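Local coordinates for protein inorganic pyrophosphatase (Shewanella sp. AS-11, PDB 6LL8) that probably catalyses the hydrolysis of diphosphate to two phosphates with the help of bound divalent metal ions such as manganese or magnesium, at residues T148-S153 against D182-K187; D13-C18 against M141-S146; D197-D202 against A238-E243; D228-L233 against L251-I256. All blocks are in the same frame, centred on the assembly; numbering follows the deposited sequence. Where two conformers were deposited one is given.

Contact 1. Residues T148-S153 against D182-K187; sequences TVIFKS and DMFKVK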
loop_
_atom_site.group_PDB
_atom_site.type_symbol
_atom_site.label_atom_id
_atom_site.label_comp_id
_atom_site.label_asym_id
_atom_site.label_seq_id
_atom_site.Cartn_x
_atom_site.Cartn_y
_atom_site.Cartn_z
ATOM N N THR A 148 -0.151 5.698 -7.731
ATOM C CA THR A 148 -0.604 7.025 -8.129
ATOM C C THR A 148 -1.958 6.986 -8.829
ATOM O O THR A 148 -2.442 8.053 -9.220
ATOM C CB THR A 148 0.393 7.738 -9.016
ATOM O OG1 THR A 148 0.490 7.111 -10.288
ATOM C CG2 THR A 148 1.746 7.912 -8.370
ATOM N N VAL A 149 -2.547 5.821 -8.984
ATOM C CA VAL A 149 -3.856 5.703 -9.672
ATOM C C VAL A 149 -3.734 6.341 -11.062
ATOM O O VAL A 149 -4.525 7.218 -11.461
ATOM C CB VAL A 149 -5.046 6.209 -8.839
ATOM C CG1 VAL A 149 -6.362 5.785 -9.490
ATOM C CG2 VAL A 149 -4.962 5.704 -7.411
ATOM N N ILE A 150 -2.744 5.906 -11.816
ATOM C CA ILE A 150 -2.534 6.416 -13.190
ATOM C C ILE A 150 -2.427 7.938 -13.140
ATOM O O ILE A 150 -2.968 8.655 -14.005
ATOM C CB ILE A 150 -3.597 5.931 -14.190
ATOM C CG1 ILE A 150 -4.197 4.559 -13.870
ATOM C CG2 ILE A 150 -2.991 5.958 -15.588
ATOM C CD1 ILE A 150 -5.352 4.131 -14.783
ATOM N N PHE A 151 -1.704 8.434 -12.153
ATOM C CA PHE A 151 -1.399 9.870 -11.937
ATOM C C PHE A 151 -2.607 10.648 -11.414
ATOM O O PHE A 151 -2.484 11.872 -11.242
ATOM C CB PHE A 151 -0.804 10.554 -13.166
ATOM C CG PHE A 151 0.323 9.843 -13.848
ATOM C CD1 PHE A 151 1.251 9.077 -13.160
ATOM C CD2 PHE A 151 0.545 10.075 -15.187
ATOM C CE1 PHE A 151 2.318 8.511 -13.823
ATOM C CE2 PHE A 151 1.624 9.513 -15.841
ATOM C CZ PHE A 151 2.512 8.722 -15.157
ATOM N N LYS A 152 -3.731 10.006 -11.147
ATOM C CA LYS A 152 -4.930 10.729 -10.673
ATOM C C LYS A 152 -4.871 11.035 -9.180
ATOM O O LYS A 152 -5.521 11.959 -8.710
ATOM C CB LYS A 152 -6.182 9.885 -10.920
ATOM C CG LYS A 152 -6.501 9.576 -12.376
ATOM C CD LYS A 152 -7.616 8.537 -12.531
ATOM C CE LYS A 152 -7.983 8.222 -13.977
ATOM N NZ LYS A 152 -9.421 7.986 -14.062
ATOM N N SER A 153 -4.175 10.223 -8.418
ATOM C CA SER A 153 -4.158 10.390 -6.957
ATOM C C SER A 153 -3.489 11.706 -6.603
ATOM O O SER A 153 -2.457 12.044 -7.191
ATOM C CB SER A 153 -3.447 9.253 -6.298
ATOM O OG SER A 153 -3.476 9.415 -4.887
ATOM N N ASP A 182 -5.081 -1.409 -17.244
ATOM C CA ASP A 182 -5.154 -2.881 -17.138
ATOM C C ASP A 182 -5.158 -3.277 -15.662
ATOM O O ASP A 182 -5.905 -4.169 -15.240
ATOM C CB ASP A 182 -3.994 -3.563 -17.832
ATOM C CG ASP A 182 -4.068 -3.588 -19.331
ATOM O OD1 ASP A 182 -5.096 -3.196 -19.855
ATOM O OD2 ASP A 182 -3.030 -3.904 -19.915
ATOM N N MET A 183 -4.258 -2.710 -14.886
ATOM C CA MET A 183 -4.141 -3.064 -13.455
ATOM C C MET A 183 -5.443 -2.780 -12.725
ATOM O O MET A 183 -5.854 -3.595 -11.865
ATOM C CB MET A 183 -2.994 -2.306 -12.819
ATOM C CG MET A 183 -1.628 -2.901 -13.245
ATOM S SD MET A 183 -0.259 -2.104 -12.396
ATOM C CE MET A 183 -0.322 -0.493 -13.166
ATOM N N PHE A 184 -6.070 -1.650 -13.012
ATOM C CA PHE A 184 -7.356 -1.328 -12.357
ATOM C C PHE A 184 -8.505 -2.173 -12.886
ATOM O O PHE A 184 -9.426 -2.449 -12.118
ATOM C CB PHE A 184 -7.605 0.178 -12.358
ATOM C CG PHE A 184 -6.701 0.883 -11.377
ATOM C CD1 PHE A 184 -7.021 0.910 -10.032
ATOM C CD2 PHE A 184 -5.496 1.422 -11.779
ATOM C CE1 PHE A 184 -6.141 1.472 -9.116
ATOM C CE2 PHE A 184 -4.639 1.993 -10.863
ATOM C CZ PHE A 184 -4.946 2.000 -9.526
ATOM N N LYS A 185 -8.440 -2.636 -14.112
ATOM C CA LYS A 185 -9.429 -3.636 -14.586
ATOM C C LYS A 185 -9.248 -4.950 -13.829
ATOM O O LYS A 185 -10.223 -5.569 -13.445
ATOM C CB LYS A 185 -9.298 -3.841 -16.097
ATOM C CG LYS A 185 -9.743 -2.645 -16.924
ATOM C CD LYS A 185 -9.610 -2.942 -18.407
ATOM C CE LYS A 185 -9.989 -1.836 -19.310
ATOM N NZ LYS A 185 -10.247 -2.434 -20.650
ATOM N N VAL A 186 -8.018 -5.357 -13.564
ATOM C CA VAL A 186 -7.779 -6.551 -12.719
ATOM C C VAL A 186 -8.342 -6.312 -11.323
ATOM O O VAL A 186 -9.043 -7.195 -10.792
ATOM C CB VAL A 186 -6.305 -6.923 -12.692
ATOM C CG1 VAL A 186 -6.037 -8.021 -11.670
ATOM C CG2 VAL A 186 -5.845 -7.387 -14.071
ATOM N N LYS A 187 -8.085 -5.159 -10.727
ATOM C CA LYS A 187 -8.583 -4.859 -9.375
ATOM C C LYS A 187 -10.104 -4.902 -9.341
ATOM O O LYS A 187 -10.667 -5.181 -8.284
ATOM C CB LYS A 187 -8.085 -3.505 -8.860
ATOM C CG LYS A 187 -6.623 -3.462 -8.443
ATOM C CD LYS A 187 -6.181 -2.090 -7.825
ATOM C CE LYS A 187 -4.969 -2.122 -6.851
ATOM N NZ LYS A 187 -4.256 -0.817 -6.558
#
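Phe184 of helix 176-187 lays its ring against Val149 and Ile150, in the loop that follows helix 134-147. From CB, which points toward the loop, the side chain runs to CG with chi1 at -73°, leaving CG opposite the carbonyl carbon. Next along the ring, CD2 lies 4.0 Å from both Ile150 CG1 and Ile150 CD1. CE2 sits between the two loop residues, touching Ile150 CG1 and Val149 CA, and CZ ends 3.9 Å from Val149 CA and 4.0 Å from Val149 CG1. The ring meets them obliquely. Val149 takes a positive phi in a Schellman motif and starts a type I' turn to Lys152, which turns its CA and CG1 to the CZ end of the ring. Thr148 steadies this bend through an ST motif, its OG1 accepting from Phe151 N. Replacing Phe184 with an alanine would probably open a gap beside Val149 and Ile150 and take away part of the turn's apolar backing. A large flat ring suits the place because it reaches both branched side chains at once. No hydrogen bond crosses, so the contact rests on van der Waals packing and exclusion of water, two residues on from Asp147, a magnesium ligand.

Contact 2. Residues D13-C18 against M141-S146; sequences DSDSIC and MCAILS. With MG (magnesium ion), chain F; MG (magnesium ion), chain C; MG (magnesium ion), chain D; 2PN (imidodiphosphoric acid), chain I.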
loop_
_atom_site.group_PDB
_atom_site.type_symbol
_atom_site.label_atom_id
_atom_site.label_comp_id
_atom_site.label_asym_id
_atom_site.label_seq_id
_atom_site.Cartn_x
_atom_site.Cartn_y
_atom_site.Cartn_z
ATOM N N ASP A 13 0.918 -4.926 -1.075
ATOM C CA ASP A 13 0.440 -4.475 -2.384
ATOM C C ASP A 13 1.596 -4.468 -3.374
ATOM O O ASP A 13 2.724 -4.889 -3.065
ATOM C CB ASP A 13 -0.251 -3.148 -2.241
ATOM C CG ASP A 13 0.605 -2.071 -1.583
ATOM O OD1 ASP A 13 1.839 -2.238 -1.447
ATOM O OD2 ASP A 13 0.051 -1.020 -1.177
ATOM N N SER A 14 1.337 -4.006 -4.575
ATOM C CA SER A 14 2.344 -4.038 -5.636
ATOM C C SER A 14 3.567 -3.224 -5.235
ATOM O O SER A 14 4.692 -3.640 -5.561
ATOM C CB SER A 14 1.765 -3.610 -6.955
ATOM O OG SER A 14 0.749 -4.491 -7.352
ATOM N N ASP A 15 3.406 -2.065 -4.644
ATOM C CA ASP A 15 4.575 -1.283 -4.239
ATOM C C ASP A 15 5.437 -2.067 -3.267
ATOM O O ASP A 15 6.666 -2.120 -3.420
ATOM C CB ASP A 15 4.100 0.028 -3.625
ATOM C CG ASP A 15 5.109 1.124 -3.408
ATOM O OD1 ASP A 15 6.158 1.100 -4.117
ATOM O OD2 ASP A 15 4.837 2.046 -2.605
ATOM N N SER A 16 4.836 -2.698 -2.280
ATOM C CA SER A 16 5.579 -3.484 -1.289
ATOM C C SER A 16 6.275 -4.679 -1.935
ATOM O O SER A 16 7.374 -5.040 -1.497
ATOM C CB SER A 16 4.666 -3.937 -0.167
ATOM O OG SER A 16 4.483 -2.944 0.828
ATOM N N ILE A 17 5.634 -5.368 -2.859
ATOM C CA ILE A 17 6.220 -6.571 -3.497
ATOM C C ILE A 17 7.280 -6.141 -4.492
ATOM O O ILE A 17 8.427 -6.624 -4.474
ATOM C CB ILE A 17 5.131 -7.432 -4.144
ATOM C CG1 ILE A 17 4.178 -7.972 -3.082
ATOM C CG2 ILE A 17 5.740 -8.512 -5.006
ATOM C CD1 ILE A 17 4.781 -8.913 -2.058
ATOM N N CYS A 18 6.904 -5.282 -5.422
ATOM C CA CYS A 18 7.819 -4.861 -6.495
ATOM C C CYS A 18 8.980 -4.089 -5.917
ATOM O O CYS A 18 10.106 -4.208 -6.407
ATOM C CB CYS A 18 7.075 -4.061 -7.555
ATOM S SG CYS A 18 5.768 -5.038 -8.374
ATOM N N MET A 141 7.665 0.465 -12.720
ATOM C CA MET A 141 6.724 1.314 -13.460
ATOM C C MET A 141 5.291 0.979 -13.055
ATOM O O MET A 141 4.484 1.880 -12.777
ATOM C CB MET A 141 6.942 1.082 -14.945
ATOM C CG MET A 141 6.034 1.912 -15.849
ATOM S SD MET A 141 5.761 1.188 -17.481
ATOM C CE MET A 141 4.775 -0.224 -17.004
ATOM N N CYS A 142 4.973 -0.311 -13.042
ATOM C CA CYS A 142 3.606 -0.740 -12.681
ATOM C C CYS A 142 3.291 -0.309 -11.254
ATOM O O CYS A 142 2.162 0.149 -10.976
ATOM C CB CYS A 142 3.429 -2.237 -12.824
ATOM S SG CYS A 142 3.385 -2.812 -14.524
ATOM N N ALA A 143 4.215 -0.507 -10.327
ATOM C CA ALA A 143 3.944 -0.112 -8.940
ATOM C C ALA A 143 3.602 1.373 -8.844
ATOM O O ALA A 143 2.668 1.750 -8.107
ATOM C CB ALA A 143 5.124 -0.425 -8.062
ATOM N N ILE A 144 4.310 2.227 -9.580
ATOM C CA ILE A 144 4.070 3.678 -9.482
ATOM C C ILE A 144 2.720 4.001 -10.119
ATOM O O ILE A 144 1.981 4.833 -9.588
ATOM C CB ILE A 144 5.229 4.468 -10.109
ATOM C CG1 ILE A 144 6.578 4.148 -9.457
ATOM C CG2 ILE A 144 4.923 5.964 -10.028
ATOM C CD1 ILE A 144 7.761 4.558 -10.271
ATOM N N LEU A 145 2.405 3.391 -11.251
ATOM C CA LEU A 145 1.083 3.586 -11.877
ATOM C C LEU A 145 -0.026 3.163 -10.928
ATOM O O LEU A 145 -1.099 3.779 -10.904
ATOM C CB LEU A 145 1.021 2.793 -13.176
ATOM C CG LEU A 145 1.817 3.377 -14.330
ATOM C CD1 LEU A 145 2.002 2.302 -15.387
ATOM C CD2 LEU A 145 1.156 4.611 -14.911
ATOM N N SER A 146 0.174 2.109 -10.149
ATOM C CA SER A 146 -0.837 1.622 -9.194
ATOM C C SER A 146 -0.976 2.613 -8.043
ATOM O O SER A 146 -2.097 3.064 -7.747
ATOM C CB SER A 146 -0.475 0.243 -8.712
ATOM O OG SER A 146 -1.536 -0.246 -7.942
HETATM MG MG MG F . 0.126 0.729 -2.860
HETATM MG MG MG C . 1.680 -0.239 -0.168
HETATM MG MG MG D . 3.093 2.608 -1.563
HETATM P P1 2PN I . 0.238 2.515 -0.173
HETATM O O1 2PN I . 0.729 1.300 0.610
HETATM O O2 2PN I . -0.710 2.139 -1.280
HETATM O O3 2PN I . 1.405 3.350 -0.666
HETATM N N1 2PN I . -0.588 3.457 0.894
HETATM P P2 2PN I . -2.175 3.857 1.110
HETATM O O4 2PN I . -2.443 3.558 2.582
HETATM O O5 2PN I . -3.014 2.973 0.213
HETATM O O6 2PN I . -2.324 5.325 0.794
HETATM O O HOH W 1 -1.535 -2.576 -5.529
HETATM O O HOH W 2 0.699 -0.737 -4.684
HETATM O O HOH W 3 -2.210 0.813 -3.302
#
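Ala143 of helix 134-147 presses its single methyl into the first turn of helix 14-29, a nearly antiparallel helix pair of the DHH domain. The short segments cross at -161° with their axes 8.8 Å apart. This closeness suits small residues: Ala143 CB lies 4.0 Å from Asp15 CA and also touches Ser14 O, while Cys18 CB, one turn on, stands 4.2 Å from the same methyl. That closely packed side contrasts with the end nearer the metals, where water fills in. Water 1 is held only weakly between the segments, accepting from Ser14 N and donating to Ser146 OG at 3.4 Å. The hydroxyls of Ser14 and Ser146 both hydrogen-bond to Glu45. Water 2 accepts from Asp15 N at 3.0 Å and is itself a ligand of a magnesium ion.

The helix start also supplies part of the metal site that holds imidodiphosphoric acid. Asp15 has CG anti to its N (chi1 -167°), sending OD2 to another magnesium that Asp73, His95 and Asp147 also bind, while Asn118 holds OD1. Asp13 is the N-cap: OD1 accepts from Ser16 N at 3.1 Å, nearly along its own C-O direction, which helps fix the carboxylate's rotation. The same group chelates one magnesium through both oxygens, and Asp13 OD2 bridges two ions, 2.1 Å from that chelated magnesium and 2.4 Å from the magnesium that carries water 2.

Contact 3. Residues D197-D202 against A238-E243; sequences DLVMRD and AKLKVE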
loop_
_atom_site.group_PDB
_atom_site.type_symbol
_atom_site.label_atom_id
_atom_site.label_comp_id
_atom_site.label_asym_id
_atom_site.label_seq_id
_atom_site.Cartn_x
_atom_site.Cartn_y
_atom_site.Cartn_z
ATOM N N ASP A 197 -12.510 -11.763 2.034
ATOM C CA ASP A 197 -11.335 -11.666 1.150
ATOM C C ASP A 197 -11.273 -10.268 0.543
ATOM O O ASP A 197 -10.164 -9.745 0.373
ATOM C CB ASP A 197 -11.353 -12.757 0.084
ATOM C CG ASP A 197 -11.143 -14.181 0.588
ATOM O OD1 ASP A 197 -10.634 -14.341 1.704
ATOM O OD2 ASP A 197 -11.399 -15.087 -0.193
ATOM N N LEU A 198 -12.418 -9.643 0.252
ATOM C CA LEU A 198 -12.404 -8.261 -0.258
ATOM C C LEU A 198 -12.031 -7.287 0.857
ATOM O O LEU A 198 -11.200 -6.383 0.637
ATOM C CB LEU A 198 -13.760 -7.920 -0.850
ATOM C CG LEU A 198 -14.149 -8.669 -2.120
ATOM C CD1 LEU A 198 -15.564 -8.318 -2.510
ATOM C CD2 LEU A 198 -13.184 -8.388 -3.265
ATOM N N VAL A 199 -12.611 -7.428 2.040
ATOM C CA VAL A 199 -12.288 -6.519 3.158
ATOM C C VAL A 199 -10.765 -6.559 3.399
ATOM O O VAL A 199 -10.180 -5.515 3.656
ATOM C CB VAL A 199 -13.096 -6.890 4.414
ATOM C CG1 VAL A 199 -12.620 -6.161 5.635
ATOM C CG2 VAL A 199 -14.578 -6.678 4.186
ATOM N N MET A 200 -10.161 -7.742 3.378
ATOM C CA MET A 200 -8.749 -7.910 3.737
ATOM C C MET A 200 -7.808 -7.699 2.567
ATOM O O MET A 200 -6.600 -7.756 2.785
ATOM C CB MET A 200 -8.498 -9.305 4.320
ATOM C CG MET A 200 -9.250 -9.583 5.604
ATOM S SD MET A 200 -8.974 -8.421 6.891
ATOM C CE MET A 200 -7.227 -8.619 7.107
ATOM N N ARG A 201 -8.292 -7.466 1.371
ATOM C CA ARG A 201 -7.401 -7.451 0.191
ATOM C C ARG A 201 -6.369 -6.325 0.287
ATOM O O ARG A 201 -5.241 -6.536 -0.165
ATOM C CB ARG A 201 -8.233 -7.284 -1.072
ATOM C CG ARG A 201 -7.396 -7.138 -2.330
ATOM C CD ARG A 201 -8.126 -7.594 -3.543
ATOM N NE ARG A 201 -8.279 -9.038 -3.532
ATOM C CZ ARG A 201 -9.104 -9.684 -4.345
ATOM N NH1 ARG A 201 -9.852 -9.006 -5.196
ATOM N NH2 ARG A 201 -9.205 -10.987 -4.259
ATOM N N ASP A 202 -6.771 -5.169 0.783
ATOM C CA ASP A 202 -5.901 -3.981 0.832
ATOM C C ASP A 202 -6.178 -3.280 2.141
ATOM O O ASP A 202 -6.706 -2.153 2.148
ATOM C CB ASP A 202 -6.141 -3.109 -0.379
ATOM C CG ASP A 202 -5.301 -1.871 -0.506
ATOM O OD1 ASP A 202 -4.339 -1.744 0.272
ATOM O OD2 ASP A 202 -5.608 -1.098 -1.468
ATOM N N ALA A 238 -18.155 -5.363 10.725
ATOM C CA ALA A 238 -18.574 -5.412 12.140
ATOM C C ALA A 238 -17.935 -6.633 12.800
ATOM O O ALA A 238 -17.477 -6.528 13.935
ATOM C CB ALA A 238 -20.071 -5.471 12.243
ATOM N N LYS A 239 -17.905 -7.784 12.134
ATOM C CA LYS A 239 -17.248 -8.994 12.671
ATOM C C LYS A 239 -15.757 -8.730 12.844
ATOM O O LYS A 239 -15.213 -9.068 13.890
ATOM C CB LYS A 239 -17.475 -10.187 11.750
ATOM C CG LYS A 239 -18.893 -10.725 11.695
ATOM C CD LYS A 239 -19.031 -11.950 10.785
ATOM C CE LYS A 239 -20.448 -12.296 10.384
ATOM N NZ LYS A 239 -21.296 -12.606 11.556
ATOM N N LEU A 240 -15.117 -8.133 11.835
ATOM C CA LEU A 240 -13.669 -7.887 11.910
ATOM C C LEU A 240 -13.344 -6.953 13.067
ATOM O O LEU A 240 -12.312 -7.129 13.724
ATOM C CB LEU A 240 -13.206 -7.320 10.566
ATOM C CG LEU A 240 -11.707 -7.141 10.415
ATOM C CD1 LEU A 240 -10.933 -8.433 10.614
ATOM C CD2 LEU A 240 -11.431 -6.572 9.041
ATOM N N LYS A 241 -14.187 -5.966 13.328
ATOM C CA LYS A 241 -14.003 -5.022 14.438
ATOM C C LYS A 241 -13.885 -5.821 15.738
ATOM O O LYS A 241 -12.994 -5.585 16.559
ATOM C CB LYS A 241 -15.149 -4.019 14.482
ATOM C CG LYS A 241 -15.072 -3.039 15.641
ATOM C CD LYS A 241 -16.252 -2.132 15.656
ATOM C CE LYS A 241 -16.231 -1.173 16.823
ATOM N NZ LYS A 241 -16.456 -1.859 18.125
ATOM N N VAL A 242 -14.826 -6.724 15.970
ATOM C CA VAL A 242 -14.876 -7.520 17.217
ATOM C C VAL A 242 -13.690 -8.465 17.265
ATOM O O VAL A 242 -13.020 -8.583 18.295
ATOM C CB VAL A 242 -16.202 -8.294 17.312
ATOM C CG1 VAL A 242 -16.146 -9.333 18.417
ATOM C CG2 VAL A 242 -17.354 -7.333 17.449
ATOM N N GLU A 243 -13.410 -9.135 16.154
ATOM C CA GLU A 243 -12.352 -10.170 16.136
ATOM C C GLU A 243 -11.013 -9.584 16.560
ATOM O O GLU A 243 -10.250 -10.293 17.240
ATOM C CB GLU A 243 -12.199 -10.776 14.756
ATOM C CG GLU A 243 -13.375 -11.640 14.357
ATOM C CD GLU A 243 -13.431 -11.984 12.882
ATOM O OE1 GLU A 243 -12.368 -11.905 12.233
ATOM O OE2 GLU A 243 -14.551 -12.311 12.373
#
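Within the DHHA2 domain, the short helix 195-199 meets the longer helix 230-243 where Val199 touches Leu240. Val199 CA and Leu240 CA, the nearest such pair, are 9.0 Å apart, so the side chains must bridge the distance, and one methyl does nearly all of it: Leu240 CD2 approaches Val199 CG1 to 3.6 Å. The two side chains run past each other in opposite directions. Leu240 stretches out with CG anti to the backbone N (chi1 -174°), which carries its branch clear of its own helix. Val199 likewise has CG1 anti to its N, and this is the methyl that makes the contact. A compact valine leaves room for the longer leucine to slide alongside, and Val199 also packs on Leu233, Asp236 and Ile237 along the same helix.

Met200 supplies a second wall. Its chain bends at both chi2 and chi3, about -60° each, curling round so that SD rests 3.8 Å from Leu240 CD2 although its CB does not point that way. An unbranched, pliable thioether can make this turn, and it remains partly open to solvent while Val199 and Leu240 are buried. Met200 also touches Ile11 of the DHH domain.

Nothing polar passes between the two segments themselves; close by, Glu243 forms a salt bridge with Arg196, which precedes Asp197 on the short helix. The contact itself is helix-helix packing through apolar side chains in an alpha/beta domain.

Contact 4. Residues D228-L233 against L251-I256; sequences DIKADL and LLLTDI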
loop_
_atom_site.group_PDB
_atom_site.type_symbol
_atom_site.label_atom_id
_atom_site.label_comp_id
_atom_site.label_asym_id
_atom_site.label_seq_id
_atom_site.Cartn_x
_atom_site.Cartn_y
_atom_site.Cartn_z
ATOM N N ASP A 228 -24.455 -5.394 -4.970
ATOM C CA ASP A 228 -25.130 -6.610 -4.454
ATOM C C ASP A 228 -24.478 -7.092 -3.153
ATOM O O ASP A 228 -25.177 -7.689 -2.324
ATOM C CB ASP A 228 -25.150 -7.739 -5.484
ATOM C CG ASP A 228 -26.024 -7.453 -6.694
ATOM O OD1 ASP A 228 -26.862 -6.519 -6.636
ATOM O OD2 ASP A 228 -25.866 -8.168 -7.701
ATOM N N ILE A 229 -23.185 -6.829 -2.964
ATOM C CA ILE A 229 -22.377 -7.402 -1.836
ATOM C C ILE A 229 -22.203 -6.364 -0.731
ATOM O O ILE A 229 -21.623 -6.711 0.305
ATOM C CB ILE A 229 -20.998 -7.970 -2.273
ATOM C CG1 ILE A 229 -20.394 -8.914 -1.217
ATOM C CG2 ILE A 229 -20.003 -6.876 -2.629
ATOM C CD1 ILE A 229 -19.163 -9.703 -1.697
ATOM N N LYS A 230 -22.699 -5.150 -0.909
ATOM C CA LYS A 230 -22.434 -4.064 0.069
ATOM C C LYS A 230 -22.891 -4.464 1.474
ATOM O O LYS A 230 -22.133 -4.259 2.445
ATOM C CB LYS A 230 -23.032 -2.740 -0.400
ATOM C CG LYS A 230 -22.455 -1.538 0.319
ATOM C CD LYS A 230 -22.897 -0.246 -0.302
ATOM C CE LYS A 230 -22.347 -0.093 -1.707
ATOM N NZ LYS A 230 -22.683 1.225 -2.267
ATOM N N ALA A 231 -24.106 -4.966 1.631
ATOM C CA ALA A 231 -24.601 -5.357 2.966
ATOM C C ALA A 231 -23.696 -6.442 3.565
ATOM O O ALA A 231 -23.471 -6.425 4.795
ATOM C CB ALA A 231 -26.040 -5.781 2.877
ATOM N N ASP A 232 -23.215 -7.373 2.757
ATOM C CA ASP A 232 -22.279 -8.442 3.212
ATOM C C ASP A 232 -20.961 -7.812 3.671
ATOM O O ASP A 232 -20.408 -8.243 4.674
ATOM C CB ASP A 232 -22.058 -9.494 2.118
ATOM C CG ASP A 232 -23.280 -10.363 1.791
ATOM O OD1 ASP A 232 -24.185 -10.356 2.599
ATOM O OD2 ASP A 232 -23.251 -11.001 0.737
ATOM N N LEU A 233 -20.479 -6.784 2.982
ATOM C CA LEU A 233 -19.256 -6.089 3.429
ATOM C C LEU A 233 -19.499 -5.405 4.765
ATOM O O LEU A 233 -18.627 -5.454 5.645
ATOM C CB LEU A 233 -18.797 -5.085 2.382
ATOM C CG LEU A 233 -18.370 -5.642 1.029
ATOM C CD1 LEU A 233 -18.155 -4.522 0.042
ATOM C CD2 LEU A 233 -17.128 -6.488 1.147
ATOM N N LEU A 251 -14.038 0.850 5.526
ATOM C CA LEU A 251 -13.763 0.252 4.196
ATOM C C LEU A 251 -14.066 1.294 3.146
ATOM O O LEU A 251 -15.206 1.730 3.020
ATOM C CB LEU A 251 -14.561 -1.028 3.979
ATOM C CG LEU A 251 -14.369 -1.705 2.622
ATOM C CD1 LEU A 251 -12.929 -2.141 2.418
ATOM C CD2 LEU A 251 -15.296 -2.896 2.473
ATOM N N LEU A 252 -13.052 1.665 2.390
ATOM C CA LEU A 252 -13.171 2.600 1.266
ATOM C C LEU A 252 -13.494 1.856 -0.002
ATOM O O LEU A 252 -12.729 0.980 -0.428
ATOM C CB LEU A 252 -11.836 3.326 1.077
ATOM C CG LEU A 252 -11.400 4.247 2.210
ATOM C CD1 LEU A 252 -9.887 4.389 2.197
ATOM C CD2 LEU A 252 -12.067 5.608 2.079
ATOM N N LEU A 253 -14.626 2.182 -0.595
ATOM C CA LEU A 253 -14.999 1.673 -1.935
ATOM C C LEU A 253 -14.687 2.840 -2.878
ATOM O O LEU A 253 -15.384 3.865 -2.876
ATOM C CB LEU A 253 -16.479 1.287 -1.970
ATOM C CG LEU A 253 -16.938 0.327 -0.883
ATOM C CD1 LEU A 253 -18.424 0.031 -1.059
ATOM C CD2 LEU A 253 -16.132 -0.965 -0.896
ATOM N N THR A 254 -13.586 2.735 -3.601
ATOM C CA THR A 254 -12.979 3.864 -4.312
ATOM C C THR A 254 -13.194 3.689 -5.804
ATOM O O THR A 254 -12.744 2.719 -6.386
ATOM C CB THR A 254 -11.507 3.976 -3.974
ATOM O OG1 THR A 254 -11.377 4.179 -2.565
ATOM C CG2 THR A 254 -10.842 5.085 -4.747
ATOM N N ASP A 255 -13.877 4.660 -6.416
ATOM C CA ASP A 255 -14.129 4.680 -7.862
ATOM C C ASP A 255 -13.069 5.565 -8.489
ATOM O O ASP A 255 -13.049 6.780 -8.241
ATOM C CB ASP A 255 -15.548 5.193 -8.086
ATOM C CG ASP A 255 -15.990 5.160 -9.526
ATOM O OD1 ASP A 255 -15.191 5.584 -10.369
ATOM O OD2 ASP A 255 -17.133 4.633 -9.785
ATOM N N ILE A 256 -12.189 4.962 -9.272
ATOM C CA ILE A 256 -11.049 5.710 -9.836
ATOM C C ILE A 256 -11.458 6.587 -11.009
ATOM O O ILE A 256 -10.664 7.438 -11.397
ATOM C CB ILE A 256 -9.875 4.812 -10.181
ATOM C CG1 ILE A 256 -10.128 3.938 -11.400
ATOM C CG2 ILE A 256 -9.436 4.023 -8.962
ATOM C CD1 ILE A 256 -8.927 3.711 -12.259
#
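Lys230 and Leu233, in the first turn of helix 230-243, lie above Leu253 and Leu251 of strand 248-255, their CA atoms 9.6 Å apart for Lys230 and Leu253 and 8.4 Å for Leu233 and Leu251. This is the helix-on-sheet interface of a beta-alpha-beta crossover, formed by strand 211-220, this helix and strand 248-255. In the extended strand, Leu251 and Leu253 point to the helix, while Thr254 on the other face bonds to Gln217 and Ser261.

Leu233 is the residue that settles between the two strand leucines. Its CD1 comes to 4.1 Å from Leu251 CD2 and 4.2 Å from Leu253 CD2, and its CB also touches Leu251 CD2. The Leu233 and Leu251 side chains cross at about a right angle, so one methyl of the strand residue fits against the stem and a branch of the helix residue. Leucines suit both partners because their forked tips can fill the space between helix and sheet. Leu264 of strand 260-267 and Ala195 of helix 195-199 extend this apolar layer around Leu233.

Lys230 closes the margin of the layer. Its start is extended, CG anti to the backbone N, but a bend at chi3 (-65°) draws the chain over the strand and lets NZ form a salt bridge with Glu262. A lysine serves here through both its parts: the charged end pairs with the neighbouring strand, while the aliphatic Lys230 CE rests 4.0 Å from Leu253 CD1.

How the contacts relate
Contact 2 comes first, joining helices of the DHH domain around the metal site; contact 1 follows, its centre about 10 Å away, where the chain leaves helix 134-147. The two touch directly, Ile150 N lying 2.8 Å from Leu145 O in a probable hydrogen bond. Contacts 3 and 4 both belong to the DHHA2 domain, share helix 230-243 and alternate along the chain, with centres about 12 Å apart; Leu233 and Val199 join them into one apolar layer on the mixed sheet. Contact 1 also touches contact 4 at Ile256, where strand 248-255 ends. The centres of contacts 2 and 4 are about 23 Å apart without touching; contact 1, touching both, links the metal-binding helices to the mixed sheet.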